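Local coordinates for putative C39-like peptidase (Bacillus anthracis, PDB 3ERV), which is of unproven function but, as a member of the C39-like family of papain-type (clan CA) cysteine peptidases, probably hydrolyses peptide bonds, at residues A56-Y61 against K118-K123; E133-S138 against S218-Y223. All blocks are in the same frame, centred on the assembly; numbering follows the deposited sequence.

Contact 1: residues A56-Y61 against K118-K123; sequences AMMLQY and KYLPNK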
loop_
_atom_site.group_PDB
_atom_site.type_symbol
_atom_site.label_atom_id
_atom_site.label_comp_id
_atom_site.label_asym_id
_atom_site.label_seq_id
_atom_site.Cartn_x
_atom_site.Cartn_y
_atom_site.Cartn_z
ATOM N N ALA A 56 -1.959 -8.824 1.263
ATOM C CA ALA A 56 -2.631 -10.085 1.537
ATOM C C ALA A 56 -4.097 -10.146 1.039
ATOM O O ALA A 56 -4.494 -11.071 0.313
ATOM C CB ALA A 56 -2.500 -10.468 3.050
ATOM N N MET A 57 -4.863 -9.115 1.343
ATOM C CA MET A 57 -6.240 -8.975 0.827
ATOM C C MET A 57 -6.297 -9.044 -0.708
ATOM O O MET A 57 -7.182 -9.719 -1.281
ATOM C CB MET A 57 -6.862 -7.628 1.291
ATOM C CG MET A 57 -7.312 -7.572 2.791
ATOM S SD MET A 57 -8.136 -5.997 3.348
ATOM C CE MET A 57 -6.743 -5.053 3.967
ATOM N N MET A 58 -5.384 -8.339 -1.376
ATOM C CA MET A 58 -5.320 -8.330 -2.845
ATOM C C MET A 58 -5.022 -9.712 -3.381
ATOM O O MET A 58 -5.733 -10.213 -4.287
ATOM C CB MET A 58 -4.233 -7.337 -3.345
ATOM C CG MET A 58 -4.204 -6.970 -4.911
ATOM S SD MET A 58 -2.607 -6.411 -5.621
ATOM C CE MET A 58 -1.828 -8.043 -5.735
ATOM N N LEU A 59 -3.969 -10.334 -2.835
ATOM C CA LEU A 59 -3.575 -11.700 -3.251
ATOM C C LEU A 59 -4.682 -12.761 -3.040
ATOM O O LEU A 59 -4.927 -13.588 -3.926
ATOM C CB LEU A 59 -2.311 -12.123 -2.480
ATOM C CG LEU A 59 -1.024 -11.400 -2.980
ATOM C CD1 LEU A 59 0.213 -11.869 -2.203
ATOM C CD2 LEU A 59 -0.849 -11.656 -4.480
ATOM N N GLN A 60 -5.307 -12.763 -1.859
ATOM C CA GLN A 60 -6.487 -13.599 -1.592
ATOM C C GLN A 60 -7.592 -13.435 -2.629
ATOM O O GLN A 60 -8.099 -14.435 -3.167
ATOM C CB GLN A 60 -7.058 -13.325 -0.185
ATOM C CG GLN A 60 -6.163 -13.847 0.865
ATOM C CD GLN A 60 -6.651 -13.559 2.264
ATOM O OE1 GLN A 60 -7.773 -13.054 2.461
ATOM N NE2 GLN A 60 -5.804 -13.886 3.268
ATOM N N TYR A 61 -7.995 -12.191 -2.895
ATOM C CA TYR A 61 -9.035 -11.951 -3.908
ATOM C C TYR A 61 -8.597 -12.439 -5.288
ATOM O O TYR A 61 -9.410 -12.899 -6.069
ATOM C CB TYR A 61 -9.311 -10.465 -4.041
ATOM C CG TYR A 61 -10.598 -10.108 -4.724
ATOM C CD1 TYR A 61 -11.824 -10.524 -4.199
ATOM C CD2 TYR A 61 -10.592 -9.319 -5.881
ATOM C CE1 TYR A 61 -13.024 -10.123 -4.797
ATOM C CE2 TYR A 61 -11.774 -8.945 -6.515
ATOM C CZ TYR A 61 -12.976 -9.337 -5.960
ATOM O OH TYR A 61 -14.122 -8.951 -6.559
ATOM N N LYS A 118 6.131 -12.827 -6.565
ATOM C CA LYS A 118 6.418 -14.148 -6.062
ATOM C C LYS A 118 5.153 -15.004 -6.219
ATOM O O LYS A 118 5.208 -16.191 -6.578
ATOM C CB LYS A 118 6.831 -14.105 -4.583
ATOM C CG LYS A 118 7.314 -15.453 -4.051
ATOM C CD LYS A 118 7.457 -15.524 -2.510
ATOM C CE LYS A 118 7.731 -16.959 -2.040
ATOM N NZ LYS A 118 6.462 -17.629 -1.594
ATOM N N TYR A 119 4.006 -14.389 -5.955
ATOM C CA TYR A 119 2.755 -15.132 -5.918
ATOM C C TYR A 119 1.961 -15.036 -7.236
ATOM O O TYR A 119 1.164 -15.915 -7.531
ATOM C CB TYR A 119 1.886 -14.620 -4.759
ATOM C CG TYR A 119 2.420 -15.040 -3.450
ATOM C CD1 TYR A 119 2.041 -16.259 -2.887
ATOM C CD2 TYR A 119 3.364 -14.261 -2.779
ATOM C CE1 TYR A 119 2.572 -16.648 -1.700
ATOM C CE2 TYR A 119 3.884 -14.657 -1.590
ATOM C CZ TYR A 119 3.485 -15.833 -1.063
ATOM O OH TYR A 119 4.015 -16.215 0.124
ATOM N N LEU A 120 2.162 -13.962 -7.982
ATOM C CA LEU A 120 1.504 -13.765 -9.278
ATOM C C LEU A 120 2.553 -13.389 -10.366
ATOM O O LEU A 120 2.547 -12.261 -10.906
ATOM C CB LEU A 120 0.453 -12.660 -9.158
ATOM C CG LEU A 120 -0.741 -12.892 -8.207
ATOM C CD1 LEU A 120 -1.538 -11.566 -8.065
ATOM C CD2 LEU A 120 -1.638 -14.027 -8.693
ATOM N N PRO A 121 3.481 -14.317 -10.660
ATOM C CA PRO A 121 4.609 -13.955 -11.548
ATOM C C PRO A 121 4.167 -13.437 -12.898
ATOM O O PRO A 121 4.838 -12.584 -13.490
ATOM C CB PRO A 121 5.397 -15.256 -11.692
ATOM C CG PRO A 121 4.482 -16.357 -11.182
ATOM C CD PRO A 121 3.578 -15.697 -10.160
ATOM N N ASN A 122 3.011 -13.883 -13.362
ATOM C CA ASN A 122 2.564 -13.457 -14.680
ATOM C C ASN A 122 1.390 -12.482 -14.706
ATOM O O ASN A 122 0.980 -12.050 -15.789
ATOM C CB ASN A 122 2.261 -14.714 -15.483
ATOM C CG ASN A 122 3.482 -15.610 -15.548
ATOM O OD1 ASN A 122 4.570 -15.126 -15.900
ATOM N ND2 ASN A 122 3.348 -16.873 -15.119
ATOM N N LYS A 123 0.849 -12.127 -13.530
ATOM C CA LYS A 123 -0.303 -11.183 -13.453
ATOM C C LYS A 123 -0.069 -9.903 -12.653
ATOM O O LYS A 123 -0.756 -8.910 -12.835
ATOM C CB LYS A 123 -1.521 -11.897 -12.865
ATOM C CG LYS A 123 -1.924 -13.122 -13.620
ATOM C CD LYS A 123 -3.202 -13.686 -13.072
ATOM C CE LYS A 123 -3.497 -15.037 -13.710
ATOM N NZ LYS A 123 -4.865 -15.545 -13.385
#

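Contact 2: residues E133-S138 against S218-Y223; sequences EELYKS and SQAISY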
loop_
_atom_site.group_PDB
_atom_site.type_symbol
_atom_site.label_atom_id
_atom_site.label_comp_id
_atom_site.label_asym_id
_atom_site.label_seq_id
_atom_site.Cartn_x
_atom_site.Cartn_y
_atom_site.Cartn_z
ATOM N N GLU A 133 -6.914 7.633 -13.004
ATOM C CA GLU A 133 -7.968 7.079 -13.839
ATOM C C GLU A 133 -7.672 5.641 -14.216
ATOM O O GLU A 133 -8.580 4.837 -14.366
ATOM C CB GLU A 133 -8.133 7.903 -15.117
ATOM C CG GLU A 133 -9.016 9.125 -14.940
ATOM C CD GLU A 133 -8.336 10.195 -14.096
ATOM O OE1 GLU A 133 -9.061 10.874 -13.322
ATOM O OE2 GLU A 133 -7.080 10.324 -14.196
ATOM N N GLU A 134 -6.396 5.358 -14.440
ATOM C CA GLU A 134 -5.921 4.010 -14.644
ATOM C C GLU A 134 -6.343 3.114 -13.474
ATOM O O GLU A 134 -6.740 1.960 -13.682
ATOM C CB GLU A 134 -4.394 4.000 -14.700
ATOM C CG GLU A 134 -3.832 4.568 -15.968
ATOM C CD GLU A 134 -4.053 3.603 -17.093
ATOM O OE1 GLU A 134 -4.855 3.942 -18.002
ATOM O OE2 GLU A 134 -3.461 2.481 -17.026
ATOM N N LEU A 135 -6.209 3.635 -12.258
ATOM C CA LEU A 135 -6.529 2.841 -11.074
ATOM C C LEU A 135 -8.017 2.512 -11.046
ATOM O O LEU A 135 -8.414 1.373 -10.762
ATOM C CB LEU A 135 -6.068 3.526 -9.776
ATOM C CG LEU A 135 -4.616 3.270 -9.306
ATOM C CD1 LEU A 135 -3.612 3.762 -10.336
ATOM C CD2 LEU A 135 -4.327 3.903 -7.938
ATOM N N TYR A 136 -8.833 3.504 -11.373
ATOM C CA TYR A 136 -10.278 3.310 -11.434
ATOM C C TYR A 136 -10.668 2.307 -12.539
ATOM O O TYR A 136 -11.614 1.520 -12.380
ATOM C CB TYR A 136 -10.996 4.660 -11.632
ATOM C CG TYR A 136 -10.789 5.648 -10.496
ATOM C CD1 TYR A 136 -10.839 5.234 -9.177
ATOM C CD2 TYR A 136 -10.595 7.008 -10.751
ATOM C CE1 TYR A 136 -10.663 6.124 -8.134
ATOM C CE2 TYR A 136 -10.439 7.905 -9.734
ATOM C CZ TYR A 136 -10.464 7.469 -8.420
ATOM O OH TYR A 136 -10.287 8.372 -7.387
ATOM N N LYS A 137 -9.937 2.332 -13.654
ATOM C CA LYS A 137 -10.161 1.363 -14.706
ATOM C C LYS A 137 -9.910 -0.030 -14.156
ATOM O O LYS A 137 -10.687 -0.943 -14.433
ATOM C CB LYS A 137 -9.220 1.605 -15.887
ATOM C CG LYS A 137 -9.802 2.526 -16.980
ATOM C CD LYS A 137 -8.721 3.022 -17.957
ATOM C CE LYS A 137 -7.561 2.020 -18.106
ATOM N NZ LYS A 137 -7.918 0.716 -18.767
ATOM N N SER A 138 -8.809 -0.189 -13.413
ATOM C CA SER A 138 -8.464 -1.486 -12.799
ATOM C C SER A 138 -9.626 -1.972 -11.938
ATOM O O SER A 138 -10.077 -3.105 -12.068
ATOM C CB SER A 138 -7.206 -1.390 -11.930
ATOM O OG SER A 138 -6.900 -2.661 -11.329
ATOM N N SER A 218 2.291 8.603 -6.147
ATOM C CA SER A 218 1.413 7.820 -7.029
ATOM C C SER A 218 1.719 6.297 -7.008
ATOM O O SER A 218 1.668 5.638 -8.048
ATOM C CB SER A 218 1.518 8.358 -8.464
ATOM O OG SER A 218 0.803 9.581 -8.576
ATOM N N GLN A 219 2.055 5.763 -5.833
ATOM C CA GLN A 219 2.505 4.381 -5.731
ATOM C C GLN A 219 1.312 3.416 -5.683
ATOM O O GLN A 219 0.403 3.590 -4.859
ATOM C CB GLN A 219 3.368 4.176 -4.525
ATOM C CG GLN A 219 4.397 5.278 -4.222
ATOM C CD GLN A 219 5.306 4.821 -3.095
ATOM O OE1 GLN A 219 5.684 3.656 -3.070
ATOM N NE2 GLN A 219 5.636 5.709 -2.145
ATOM N N ALA A 220 1.315 2.410 -6.562
ATOM C CA ALA A 220 0.172 1.475 -6.633
ATOM C C ALA A 220 0.527 0.159 -7.249
ATOM O O ALA A 220 1.276 0.105 -8.203
ATOM C CB ALA A 220 -0.973 2.080 -7.391
ATOM N N ILE A 221 -0.005 -0.915 -6.673
ATOM C CA ILE A 221 0.248 -2.278 -7.149
ATOM C C ILE A 221 -1.112 -2.948 -7.424
ATOM O O ILE A 221 -2.048 -2.835 -6.631
ATOM C CB ILE A 221 0.984 -3.150 -6.096
ATOM C CG1 ILE A 221 2.361 -2.588 -5.706
ATOM C CG2 ILE A 221 1.059 -4.634 -6.528
ATOM C CD1 ILE A 221 3.202 -2.320 -6.876
ATOM N N SER A 222 -1.209 -3.682 -8.517
ATOM C CA SER A 222 -2.412 -4.477 -8.737
ATOM C C SER A 222 -2.048 -5.767 -9.464
ATOM O O SER A 222 -0.896 -6.232 -9.384
ATOM C CB SER A 222 -3.479 -3.674 -9.512
ATOM O OG SER A 222 -4.716 -4.399 -9.581
ATOM N N TYR A 223 -3.014 -6.357 -10.159
ATOM C CA TYR A 223 -2.707 -7.481 -11.017
ATOM C C TYR A 223 -3.711 -7.458 -12.183
ATOM O O TYR A 223 -4.700 -6.709 -12.164
ATOM C CB TYR A 223 -2.783 -8.812 -10.225
ATOM C CG TYR A 223 -4.194 -9.054 -9.667
ATOM C CD1 TYR A 223 -5.108 -9.882 -10.331
ATOM C CD2 TYR A 223 -4.632 -8.390 -8.508
ATOM C CE1 TYR A 223 -6.411 -10.067 -9.832
ATOM C CE2 TYR A 223 -5.913 -8.568 -7.998
ATOM C CZ TYR A 223 -6.804 -9.406 -8.654
ATOM O OH TYR A 223 -8.102 -9.580 -8.138
HETATM O O HOH W 1 -5.130 -4.259 -12.942
#

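Contact 1: residues A56-Y61 against K118-K123
Leu59 spreads its two methyls over Tyr119 and Leu120. CD2 lies 3.7 Å from Leu120 CD1 and 3.9 Å from Leu120 CG, the two leucines running antiparallel alongside each other, and it also meets Tyr119 CB. The second methyl, CD1, approaches the root of the Tyr119 ring obliquely, 4.0 Å from Tyr119 CD2, with Leu59 roughly perpendicular to the tyrosine side chain. Met58 adds a looser touch, its terminal methyl CE 4.2 Å from Leu120 CD1. No hydrogen bond links the segments; the join is wholly apolar. In Leu59, chi1 (-74°) swings CG away from the carbonyl carbon, next to the backbone N, and with an extended chi2 this sets the fork of methyls against the end of helix 109-119 and the first residue of the loop after it. Further out, the phenol of Tyr119 is fixed by its polar end: OH hydrogen-bonds Glu74 and Lys70, with a weak 3.3 Å bond from Lys118 NZ to Tyr119 OH besides. Leu71 of helix 68-74 touches both Leu59 and Tyr119. The contact thus joins helix 50-61 to the end of helix 109-119 and the loop that follows, while Tyr223 of strand 220-223 packs on Met58 and Leu120.

Contact 2: residues E133-S138 against S218-Y223
Leu135 reaches from helix 132-140 onto Ala220, its CD2 methyl 3.9 Å from Ala220 CB. This is helix-on-sheet packing in the papain-like fold expected of a C39-like peptidase: the helix lies against strand 220-223, which runs between strands 124-126 and 145-150 of the antiparallel sheet. Ala220 and Ser222, two residues apart on the strand, both direct CB toward the helix and meet Leu135 and Ser138, one turn apart. Val145 touches Leu135, Ser138 and Ala220, and Trp213 of helix 206-215 touches Leu135 and Ala220, so the small apolar patch is enclosed by neighbouring elements. Farther along the strand the contact turns polar. Each serine has its OG anti to the backbone N (chi1 179° in Ser138, -173° in Ser222), which brings Ser138 OG to 3.3 Å from Ser222 OG. Their hydrogen bonds go to neighbouring carbonyls: Ser138 OG to Gln143 O and Ser222 OG to Pro144 O, both in the link that leads from the helix into strand 145-150. One water bridges the two segments, donating to Ser138 OG at 2.9 Å and to the carbonyl O of Tyr223 at 2.6 Å.

Overall arrangement
From the N terminus, after the short strand 32-33, the chain forms helix 50-61, then passes through helix 68-74 and a small three-stranded sheet before helix 109-119 returns to close contact 1, a loop of 56 intervening residues. Contact 2 opens only afterwards, at helix 132-140, and closes 79 residues later on the last strand, 220-223; the two loops follow in series, neither nested nor crossed. Their centres are about 15 Å apart, yet they touch through strand 220-223: Met58 SD lies 3.7 Å from Ser222 CA, and Leu120 CD1 is 3.7 Å from Tyr223 CB. The C-terminal strand thus connects the helical part of the fold with the antiparallel sheet and helix 132-140.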